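Local coordinates for protein 5-oxopent-3-ene-1,2,5-tricarboxylate decarboxylase (Exiguobacterium antarcticum B7, PDB 6IYM) that belongs to the fumarylacetoacetate hydrolase family, packs as a two-subunit assembly and binds a magnesium ion through acidic side chains, at residues L96-P101 with Q167-K172; T118-Y123 with A158-K163; D194-T199 with R206-T211. All coordinates share one frame; numbering follows the deposited sequence.

Contact 1 of 3, residues L96-P101 with Q167-K172; sequences LFTKAP and QFFRGK
The ammonium nitrogen of Lys-99 is gripped by several acceptors, and across this contact it donates to the backbone carbonyl of Lys-172, with NZ 2.8 Å from O. The C=O...N angle of 134°, with the donor in the carbonyl plane, places NZ on a lone pair of that oxygen. Lys-99 leaves its strand heading away from 167-172, but its chain bends at chi3 (87°) and again at chi4, curling the tip back to the Lys-172 oxygen. Outside the two segments the same NZ forms a salt bridge with Asp-155 and a hydrogen bond with Phe-177 O, which explains how a buried charge is satisfied.

Lys-172 sends its own NZ to the other carboxylate oxygen of Asp-155 and to Thr-157 OG1. The two lysine NZ atoms are 5.7 Å apart, gathered round one carboxylate, and Asp-155 is a ligand of the magnesium ion, which lies about 4 Å from the Lys-172 side chain. Both lysines are therefore second-shell groups that probably help to fix that ligand.

Away from the metal the contact is aromatic. Phe-168 directs its edge at a face of Phe-97 in a T-shaped stack, with centroids 5.3 Å apart and planes at 76°; CD2 of Phe-168 lies 3.8 Å from CE1 of Phe-97, over the rim of the ring. Phe-169 presents its edge to the strand, CD1 being 3.7 Å from Thr-98 O, and its CE1 packs 4.2 Å from Ala-100 CB.

Strand 96-99 pairs antiparallel with strand 72-75, Phe-168 and Lys-172 rest on Gln-162 of helix 159-164, and Thr-98 bonds to Asn-71 and is hydrogen-bonded through OG1 to OG1 of Thr-98 of the second subunit.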
loop_
_atom_site.group_PDB
_atom_site.type_symbol
_atom_site.label_atom_id
_atom_site.label_comp_id
_atom_site.label_asym_id
_atom_site.label_seq_id
_atom_site.Cartn_x
_atom_site.Cartn_y
_atom_site.Cartn_z
ATOM N N LEU A 96 7.751 -10.091 2.696
ATOM C CA LEU A 96 6.628 -9.368 2.046
ATOM C C LEU A 96 6.877 -7.872 2.188
ATOM O O LEU A 96 7.241 -7.476 3.250
ATOM C CB LEU A 96 5.295 -9.763 2.687
ATOM C CG LEU A 96 4.722 -11.096 2.214
ATOM C CD1 LEU A 96 3.516 -11.513 3.046
ATOM C CD2 LEU A 96 4.341 -11.040 0.738
ATOM N N PHE A 97 6.722 -7.104 1.109
ATOM C CA PHE A 97 6.797 -5.618 1.103
ATOM C C PHE A 97 5.894 -5.096 -0.021
ATOM O O PHE A 97 5.314 -5.921 -0.775
ATOM C CB PHE A 97 8.245 -5.154 0.946
ATOM C CG PHE A 97 8.937 -5.842 -0.191
ATOM C CD1 PHE A 97 9.595 -7.039 0.011
ATOM C CD2 PHE A 97 8.881 -5.309 -1.467
ATOM C CE1 PHE A 97 10.210 -7.690 -1.046
ATOM C CE2 PHE A 97 9.486 -5.966 -2.524
ATOM C CZ PHE A 97 10.148 -7.154 -2.311
ATOM N N THR A 98 5.764 -3.774 -0.159
ATOM C CA THR A 98 4.809 -3.205 -1.139
ATOM C C THR A 98 5.480 -2.178 -2.045
ATOM O O THR A 98 6.604 -1.687 -1.742
ATOM C CB THR A 98 3.607 -2.615 -0.401
ATOM O OG1 THR A 98 4.013 -1.445 0.313
ATOM C CG2 THR A 98 2.983 -3.620 0.532
ATOM N N LYS A 99 4.769 -1.850 -3.112
ATOM C CA LYS A 99 5.103 -0.758 -4.056
ATOM C C LYS A 99 3.893 0.167 -4.146
ATOM O O LYS A 99 2.821 -0.358 -4.424
ATOM C CB LYS A 99 5.408 -1.331 -5.437
ATOM C CG LYS A 99 6.709 -2.117 -5.509
ATOM C CD LYS A 99 6.811 -2.894 -6.786
ATOM C CE LYS A 99 7.414 -2.075 -7.914
ATOM N NZ LYS A 99 8.871 -1.852 -7.698
ATOM N N ALA A 100 4.072 1.466 -3.879
ATOM C CA ALA A 100 3.012 2.494 -4.011
ATOM C C ALA A 100 2.424 2.393 -5.410
ATOM O O ALA A 100 3.176 2.154 -6.356
ATOM C CB ALA A 100 3.543 3.872 -3.750
ATOM N N PRO A 101 1.078 2.506 -5.550
ATOM C CA PRO A 101 0.409 2.531 -6.852
ATOM C C PRO A 101 0.857 3.698 -7.754
ATOM O O PRO A 101 0.842 3.561 -8.925
ATOM C CB PRO A 101 -1.069 2.749 -6.499
ATOM C CG PRO A 101 -1.211 2.261 -5.095
ATOM C CD PRO A 101 0.117 2.585 -4.440
ATOM N N GLN A 167 14.006 -0.659 5.040
ATOM C CA GLN A 167 12.810 -1.344 4.497
ATOM C C GLN A 167 12.751 -1.062 3.001
ATOM O O GLN A 167 13.177 0.016 2.617
ATOM C CB GLN A 167 11.562 -0.851 5.214
ATOM C CG GLN A 167 11.616 -1.147 6.693
ATOM C CD GLN A 167 11.186 -2.552 6.978
ATOM O OE1 GLN A 167 10.130 -2.999 6.513
ATOM N NE2 GLN A 167 11.997 -3.242 7.765
ATOM N N PHE A 168 12.266 -2.012 2.196
ATOM C CA PHE A 168 12.409 -1.962 0.715
ATOM C C PHE A 168 11.470 -0.917 0.093
ATOM O O PHE A 168 11.766 -0.479 -1.029
ATOM C CB PHE A 168 12.239 -3.365 0.127
ATOM C CG PHE A 168 13.298 -4.352 0.542
ATOM C CD1 PHE A 168 14.485 -3.939 1.124
ATOM C CD2 PHE A 168 13.109 -5.699 0.317
ATOM C CE1 PHE A 168 15.446 -4.859 1.511
ATOM C CE2 PHE A 168 14.074 -6.620 0.687
ATOM C CZ PHE A 168 15.243 -6.197 1.281
ATOM N N PHE A 169 10.428 -0.487 0.814
ATOM C CA PHE A 169 9.279 0.312 0.314
ATOM C C PHE A 169 9.723 1.466 -0.585
ATOM O O PHE A 169 9.292 1.525 -1.737
ATOM C CB PHE A 169 8.482 0.941 1.461
ATOM C CG PHE A 169 7.422 1.896 0.975
ATOM C CD1 PHE A 169 6.401 1.455 0.159
ATOM C CD2 PHE A 169 7.460 3.232 1.313
ATOM C CE1 PHE A 169 5.433 2.338 -0.290
ATOM C CE2 PHE A 169 6.487 4.108 0.871
ATOM C CZ PHE A 169 5.484 3.666 0.065
ATOM N N ARG A 170 10.526 2.383 -0.058
ATOM C CA ARG A 170 10.912 3.625 -0.768
ATOM C C ARG A 170 11.692 3.269 -2.042
ATOM O O ARG A 170 11.324 3.777 -3.087
ATOM C CB ARG A 170 11.724 4.581 0.114
ATOM C CG ARG A 170 12.095 5.861 -0.620
ATOM C CD ARG A 170 12.353 7.083 0.253
ATOM N NE ARG A 170 13.134 8.039 -0.522
ATOM C CZ ARG A 170 12.648 8.813 -1.473
ATOM N NH1 ARG A 170 11.363 8.793 -1.790
ATOM N NH2 ARG A 170 13.459 9.617 -2.126
ATOM N N GLY A 171 12.735 2.451 -1.941
ATOM C CA GLY A 171 13.604 2.104 -3.086
ATOM C C GLY A 171 12.861 1.337 -4.173
ATOM O O GLY A 171 13.433 1.219 -5.271
ATOM N N LYS A 172 11.626 0.870 -3.911
ATOM C CA LYS A 172 10.790 0.127 -4.899
ATOM C C LYS A 172 9.608 0.973 -5.380
ATOM O O LYS A 172 8.848 0.481 -6.225
ATOM C CB LYS A 172 10.344 -1.207 -4.297
ATOM C CG LYS A 172 11.505 -2.178 -4.131
ATOM C CD LYS A 172 11.178 -3.554 -3.652
ATOM C CE LYS A 172 12.392 -4.473 -3.671
ATOM N NZ LYS A 172 12.515 -5.260 -4.926
#

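Contact 2 of 3, residues T118-Y123 with A158-K163; sequences TQQLDY and ARDLQK
Arg-159 bends its chain at chi2 (-65°) while Asp-122 holds CG roughly opposite the backbone N (chi1 -154°), and these two turns bring the guanidinium side-on to the carboxylate. Both donors meet one oxygen: NE is 2.9 Å from Asp-122 OD2 and NH2 is 3.2 Å from the same OD2. The two groups are far from coplanar. NE arrives on the anti side of OD2, close to the carboxylate plane, whereas NH2 comes from well above it; OD2 itself lies near the guanidinium plane. OD2 also accepts from His-247 N. The salt bridge from NH2 to Glu-124, a magnesium ligand, makes Arg-159 a second-shell residue, and NH1 fixes the outer end of the guanidinium by bonding to Gln-162 OE1.

Here the start of strand 121-131 pairs antiparallel with the last residue of strand 147-158, just before helix 159-164. Leu-121 faces Ala-158 as a non-hydrogen-bonded pair with CA atoms 4.6 Å apart; directly after Ala-158 the chain turns into the helix. Arg-159 N donates to Gln-120 O at 2.9 Å, from above the carbonyl plane.

One residue further, Asp-160 turns its carboxylate back toward the incoming loop. Gln-119 N reaches Asp-160 OD2 at 3.1 Å, nearly straight (172° at the hydrogen) and on the syn side of the oxygen. The extended Gln-120 side chain crosses the Asp-160 side chain at a slant, OE1 lying 3.6 Å from Asp-160 CB.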
loop_
_atom_site.group_PDB
_atom_site.type_symbol
_atom_site.label_atom_id
_atom_site.label_comp_id
_atom_site.label_asym_id
_atom_site.label_seq_id
_atom_site.Cartn_x
_atom_site.Cartn_y
_atom_site.Cartn_z
ATOM N N THR A 118 19.331 7.666 -7.298
ATOM C CA THR A 118 19.872 6.289 -7.468
ATOM C C THR A 118 21.051 6.264 -8.448
ATOM O O THR A 118 20.944 6.931 -9.504
ATOM C CB THR A 118 18.881 5.295 -8.102
ATOM O OG1 THR A 118 17.522 5.688 -7.944
ATOM C CG2 THR A 118 19.074 3.912 -7.529
ATOM N N GLN A 119 22.088 5.477 -8.137
ATOM C CA GLN A 119 23.087 5.013 -9.143
ATOM C C GLN A 119 23.157 3.481 -9.131
ATOM O O GLN A 119 24.113 2.955 -9.686
ATOM C CB GLN A 119 24.468 5.637 -8.897
ATOM C CG GLN A 119 24.487 7.159 -8.985
ATOM C CD GLN A 119 24.209 7.692 -10.367
ATOM O OE1 GLN A 119 23.389 8.595 -10.559
ATOM N NE2 GLN A 119 24.908 7.145 -11.345
ATOM N N GLN A 120 22.185 2.795 -8.510
ATOM C CA GLN A 120 22.066 1.314 -8.545
ATOM C C GLN A 120 20.636 0.912 -8.927
ATOM O O GLN A 120 20.039 0.095 -8.233
ATOM C CB GLN A 120 22.535 0.736 -7.219
ATOM C CG GLN A 120 23.980 1.109 -6.870
ATOM C CD GLN A 120 24.477 0.271 -5.724
ATOM O OE1 GLN A 120 23.729 -0.071 -4.807
ATOM N NE2 GLN A 120 25.729 -0.131 -5.799
ATOM N N LEU A 121 20.106 1.476 -10.004
ATOM C CA LEU A 121 18.775 1.109 -10.535
ATOM C C LEU A 121 18.829 -0.298 -11.151
ATOM O O LEU A 121 19.778 -0.569 -11.941
ATOM C CB LEU A 121 18.369 2.125 -11.582
ATOM C CG LEU A 121 16.953 1.929 -12.106
ATOM C CD1 LEU A 121 15.953 2.074 -10.971
ATOM C CD2 LEU A 121 16.677 2.921 -13.211
ATOM N N ASP A 122 17.865 -1.161 -10.811
ATOM C CA ASP A 122 17.890 -2.596 -11.192
ATOM C C ASP A 122 16.497 -3.029 -11.610
ATOM O O ASP A 122 15.541 -2.319 -11.224
ATOM C CB ASP A 122 18.428 -3.464 -10.049
ATOM C CG ASP A 122 19.072 -4.778 -10.474
ATOM O OD1 ASP A 122 19.070 -5.078 -11.689
ATOM O OD2 ASP A 122 19.495 -5.541 -9.571
ATOM N N TYR A 123 16.429 -4.138 -12.370
ATOM C CA TYR A 123 15.206 -4.797 -12.874
ATOM C C TYR A 123 14.893 -6.039 -12.011
ATOM O O TYR A 123 15.788 -6.637 -11.352
ATOM C CB TYR A 123 15.362 -5.193 -14.347
ATOM C CG TYR A 123 16.603 -6.011 -14.608
ATOM C CD1 TYR A 123 16.606 -7.385 -14.492
ATOM C CD2 TYR A 123 17.812 -5.391 -14.871
ATOM C CE1 TYR A 123 17.763 -8.124 -14.686
ATOM C CE2 TYR A 123 18.982 -6.112 -15.055
ATOM C CZ TYR A 123 18.962 -7.487 -14.946
ATOM O OH TYR A 123 20.129 -8.191 -15.088
ATOM N N ALA A 158 15.812 0.518 -6.626
ATOM C CA ALA A 158 17.034 1.288 -6.329
ATOM C C ALA A 158 17.773 0.537 -5.228
ATOM O O ALA A 158 17.399 0.674 -4.064
ATOM C CB ALA A 158 16.671 2.694 -5.893
ATOM N N ARG A 159 18.784 -0.240 -5.585
ATOM C CA ARG A 159 19.518 -1.124 -4.637
ATOM C C ARG A 159 20.149 -0.301 -3.496
ATOM O O ARG A 159 20.244 -0.844 -2.363
ATOM C CB ARG A 159 20.560 -1.945 -5.397
ATOM C CG ARG A 159 19.972 -2.844 -6.473
ATOM C CD ARG A 159 19.089 -3.914 -5.876
ATOM N NE ARG A 159 18.527 -4.799 -6.887
ATOM C CZ ARG A 159 17.591 -5.729 -6.661
ATOM N NH1 ARG A 159 17.099 -5.903 -5.445
ATOM N NH2 ARG A 159 17.150 -6.486 -7.655
ATOM N N ASP A 160 20.518 0.957 -3.741
ATOM C CA ASP A 160 21.181 1.829 -2.733
ATOM C C ASP A 160 20.103 2.386 -1.775
ATOM O O ASP A 160 20.354 2.420 -0.556
ATOM C CB ASP A 160 22.095 2.873 -3.407
ATOM C CG ASP A 160 21.484 3.577 -4.603
ATOM O OD1 ASP A 160 20.278 3.326 -4.901
ATOM O OD2 ASP A 160 22.181 4.412 -5.204
ATOM N N LEU A 161 18.915 2.724 -2.274
ATOM C CA LEU A 161 17.792 3.229 -1.440
ATOM C C LEU A 161 17.270 2.096 -0.540
ATOM O O LEU A 161 16.806 2.382 0.614
ATOM C CB LEU A 161 16.702 3.793 -2.358
ATOM C CG LEU A 161 16.933 5.210 -2.866
ATOM C CD1 LEU A 161 18.322 5.377 -3.426
ATOM C CD2 LEU A 161 15.898 5.580 -3.908
ATOM N N GLN A 162 17.371 0.846 -1.009
ATOM C CA GLN A 162 16.975 -0.355 -0.228
ATOM C C GLN A 162 17.741 -0.388 1.098
ATOM O O GLN A 162 17.137 -0.696 2.127
ATOM C CB GLN A 162 17.263 -1.649 -0.986
ATOM C CG GLN A 162 16.071 -2.264 -1.687
ATOM C CD GLN A 162 16.457 -3.605 -2.278
ATOM O OE1 GLN A 162 17.355 -3.709 -3.108
ATOM N NE2 GLN A 162 15.811 -4.661 -1.816
ATOM N N LYS A 163 19.040 -0.125 1.062
ATOM C CA LYS A 163 19.898 -0.178 2.261
ATOM C C LYS A 163 19.762 1.145 3.026
ATOM O O LYS A 163 19.749 1.102 4.268
ATOM C CB LYS A 163 21.325 -0.534 1.834
ATOM C CG LYS A 163 21.477 -1.969 1.332
ATOM C CD LYS A 163 22.909 -2.449 1.194
ATOM C CE LYS A 163 23.673 -2.409 2.503
ATOM N NZ LYS A 163 24.987 -3.084 2.394
#

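Contact 3 of 3, residues D194-T199 with R206-T211; sequences DVLVET and RQSGST
Val-197 and Gly-209 form a hydrogen-bonded pair near the open end of a beta hairpin, strands 196-201 and 204-210; the axes of the short pieces 196-199 and 206-210 run antiparallel, at 177°. Val-197 N lies 2.9 Å from Gly-209 O, and Gly-209 N returns a bond of 3.1 Å to Val-197 O. Toward the turn a classic beta bulge interrupts the regular register: Arg-206 and Gln-207 both face Thr-199, whose carbonyl oxygen takes both amides. Arg-206 N is 2.7 Å from Thr-199 O and nearly in line with the C=O bond (165°), while Gln-207 N, at 3.2 Å from that oxygen, uses a lone pair in the carbonyl plane.

Side chains add cross-strand bonds on both faces. On the face of Thr-199 and Gln-207, these two lie side by side, and OG1 of Thr-199 donates to OE1 of Gln-207 at 2.8 Å. On the face of Glu-198 and Ser-208, the serine OG gives its proton to OE1 of Glu-198 at 2.7 Å, on the anti lone pair.

Outside this shell, Gln-207 is held by Gly-125 N at OE1 and by Thr-241 and Pro-242 at NE2, so its amide is fixed at both ends. Strand 260-265 flanks strand 196-201 away from the hairpin partner, bonding to the Glu-198 backbone through Ser-264. At the open end, Thr-211 OG1 also bonds Pro-192 O, and that hydroxyl receives Val-195 N at 2.8 Å along an almost straight N-H...O line of 176°.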
loop_
_atom_site.group_PDB
_atom_site.type_symbol
_atom_site.label_atom_id
_atom_site.label_comp_id
_atom_site.label_asym_id
_atom_site.label_seq_id
_atom_site.Cartn_x
_atom_site.Cartn_y
_atom_site.Cartn_z
ATOM N N ASP A 194 4.737 -24.245 -14.390
ATOM C CA ASP A 194 6.009 -24.363 -15.171
ATOM C C ASP A 194 5.963 -23.423 -16.376
ATOM O O ASP A 194 5.886 -23.909 -17.536
ATOM C CB ASP A 194 6.269 -25.825 -15.567
ATOM C CG ASP A 194 7.561 -26.107 -16.323
ATOM O OD1 ASP A 194 8.450 -25.232 -16.363
ATOM O OD2 ASP A 194 7.653 -27.204 -16.907
ATOM N N VAL A 195 5.994 -22.118 -16.104
ATOM C CA VAL A 195 6.033 -21.084 -17.164
ATOM C C VAL A 195 7.384 -20.379 -17.050
ATOM O O VAL A 195 7.899 -20.212 -15.913
ATOM C CB VAL A 195 4.836 -20.113 -17.118
ATOM C CG1 VAL A 195 3.521 -20.879 -17.136
ATOM C CG2 VAL A 195 4.889 -19.170 -15.934
ATOM N N LEU A 196 7.908 -19.983 -18.203
ATOM C CA LEU A 196 9.243 -19.360 -18.350
ATOM C C LEU A 196 9.098 -17.848 -18.184
ATOM O O LEU A 196 8.271 -17.250 -18.897
ATOM C CB LEU A 196 9.820 -19.732 -19.716
ATOM C CG LEU A 196 11.270 -19.312 -19.924
ATOM C CD1 LEU A 196 12.168 -19.893 -18.848
ATOM C CD2 LEU A 196 11.745 -19.719 -21.305
ATOM N N VAL A 197 9.827 -17.298 -17.209
ATOM C CA VAL A 197 9.950 -15.839 -16.958
ATOM C C VAL A 197 11.343 -15.421 -17.458
ATOM O O VAL A 197 12.351 -15.871 -16.896
ATOM C CB VAL A 197 9.730 -15.495 -15.468
ATOM C CG1 VAL A 197 9.845 -13.995 -15.217
ATOM C CG2 VAL A 197 8.382 -16.018 -14.945
ATOM N N GLU A 198 11.408 -14.533 -18.441
ATOM C CA GLU A 198 12.700 -14.036 -18.976
ATOM C C GLU A 198 12.717 -12.510 -18.959
ATOM O O GLU A 198 11.653 -11.844 -19.207
ATOM C CB GLU A 198 12.958 -14.492 -20.411
ATOM C CG GLU A 198 12.840 -15.981 -20.652
ATOM C CD GLU A 198 13.545 -16.438 -21.931
ATOM O OE1 GLU A 198 14.434 -17.331 -21.860
ATOM O OE2 GLU A 198 13.236 -15.874 -22.993
ATOM N N THR A 199 13.918 -11.979 -18.752
ATOM C CA THR A 199 14.225 -10.546 -18.914
ATOM C C THR A 199 15.395 -10.354 -19.875
ATOM O O THR A 199 16.450 -10.983 -19.676
ATOM C CB THR A 199 14.501 -9.925 -17.553
ATOM O OG1 THR A 199 13.398 -10.364 -16.770
ATOM C CG2 THR A 199 14.593 -8.421 -17.614
ATOM N N ARG A 206 19.056 -11.788 -19.520
ATOM C CA ARG A 206 19.598 -11.555 -18.154
ATOM C C ARG A 206 18.962 -12.533 -17.187
ATOM O O ARG A 206 19.683 -12.998 -16.329
ATOM C CB ARG A 206 19.335 -10.137 -17.616
ATOM C CG ARG A 206 20.056 -9.029 -18.373
ATOM C CD ARG A 206 21.565 -9.111 -18.232
ATOM N NE ARG A 206 22.212 -7.914 -18.761
ATOM C CZ ARG A 206 22.209 -6.708 -18.179
ATOM N NH1 ARG A 206 21.609 -6.509 -17.017
ATOM N NH2 ARG A 206 22.823 -5.694 -18.764
ATOM N N GLN A 207 17.644 -12.744 -17.288
ATOM C CA GLN A 207 16.874 -13.622 -16.379
ATOM C C GLN A 207 16.151 -14.637 -17.246
ATOM O O GLN A 207 15.551 -14.198 -18.234
ATOM C CB GLN A 207 15.786 -12.868 -15.587
ATOM C CG GLN A 207 16.304 -11.844 -14.614
ATOM C CD GLN A 207 15.201 -11.269 -13.761
ATOM O OE1 GLN A 207 14.449 -10.411 -14.206
ATOM N NE2 GLN A 207 15.038 -11.810 -12.564
ATOM N N SER A 208 16.151 -15.903 -16.841
ATOM C CA SER A 208 15.480 -17.001 -17.571
ATOM C C SER A 208 15.215 -18.198 -16.630
ATOM O O SER A 208 16.050 -19.130 -16.584
ATOM C CB SER A 208 16.330 -17.386 -18.740
ATOM O OG SER A 208 15.584 -18.195 -19.630
ATOM N N GLY A 209 14.079 -18.206 -15.930
ATOM C CA GLY A 209 13.775 -19.187 -14.867
ATOM C C GLY A 209 12.341 -19.615 -14.994
ATOM O O GLY A 209 11.497 -18.743 -15.336
ATOM N N SER A 210 12.079 -20.913 -14.862
ATOM C CA SER A 210 10.700 -21.459 -14.813
ATOM C C SER A 210 10.074 -21.143 -13.458
ATOM O O SER A 210 10.778 -21.128 -12.479
ATOM C CB SER A 210 10.620 -22.930 -15.034
ATOM O OG SER A 210 9.256 -23.331 -14.960
ATOM N N THR A 211 8.758 -21.019 -13.421
ATOM C CA THR A 211 8.003 -20.917 -12.154
ATOM C C THR A 211 8.129 -22.220 -11.368
ATOM O O THR A 211 7.772 -22.197 -10.177
ATOM C CB THR A 211 6.554 -20.536 -12.418
ATOM O OG1 THR A 211 6.036 -21.429 -13.403
ATOM C CG2 THR A 211 6.443 -19.093 -12.856
#

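From the N terminus, 96-101 opens contact 1 and 118-123 opens contact 2; 158-163 closes contact 2 before 167-172 closes contact 1, so contact 2 is nested inside the larger loop. Their returning segments adjoin, Gly-171 O lying 2.8 Å from Ala-158 N, a probable hydrogen bond, and both contacts reach the ten-stranded mixed sheet. Contact 3 follows in series and closes only a short hairpin loop, at the edge of the five-stranded sheet within this chain. It meets contact 2 where Tyr-123 OH lies 3.0 Å from Arg-206 NH1, probably hydrogen-bonded, which ties the two sheets together. Contacts 1 and 3 do not touch, their nearest atoms being about 10 Å apart.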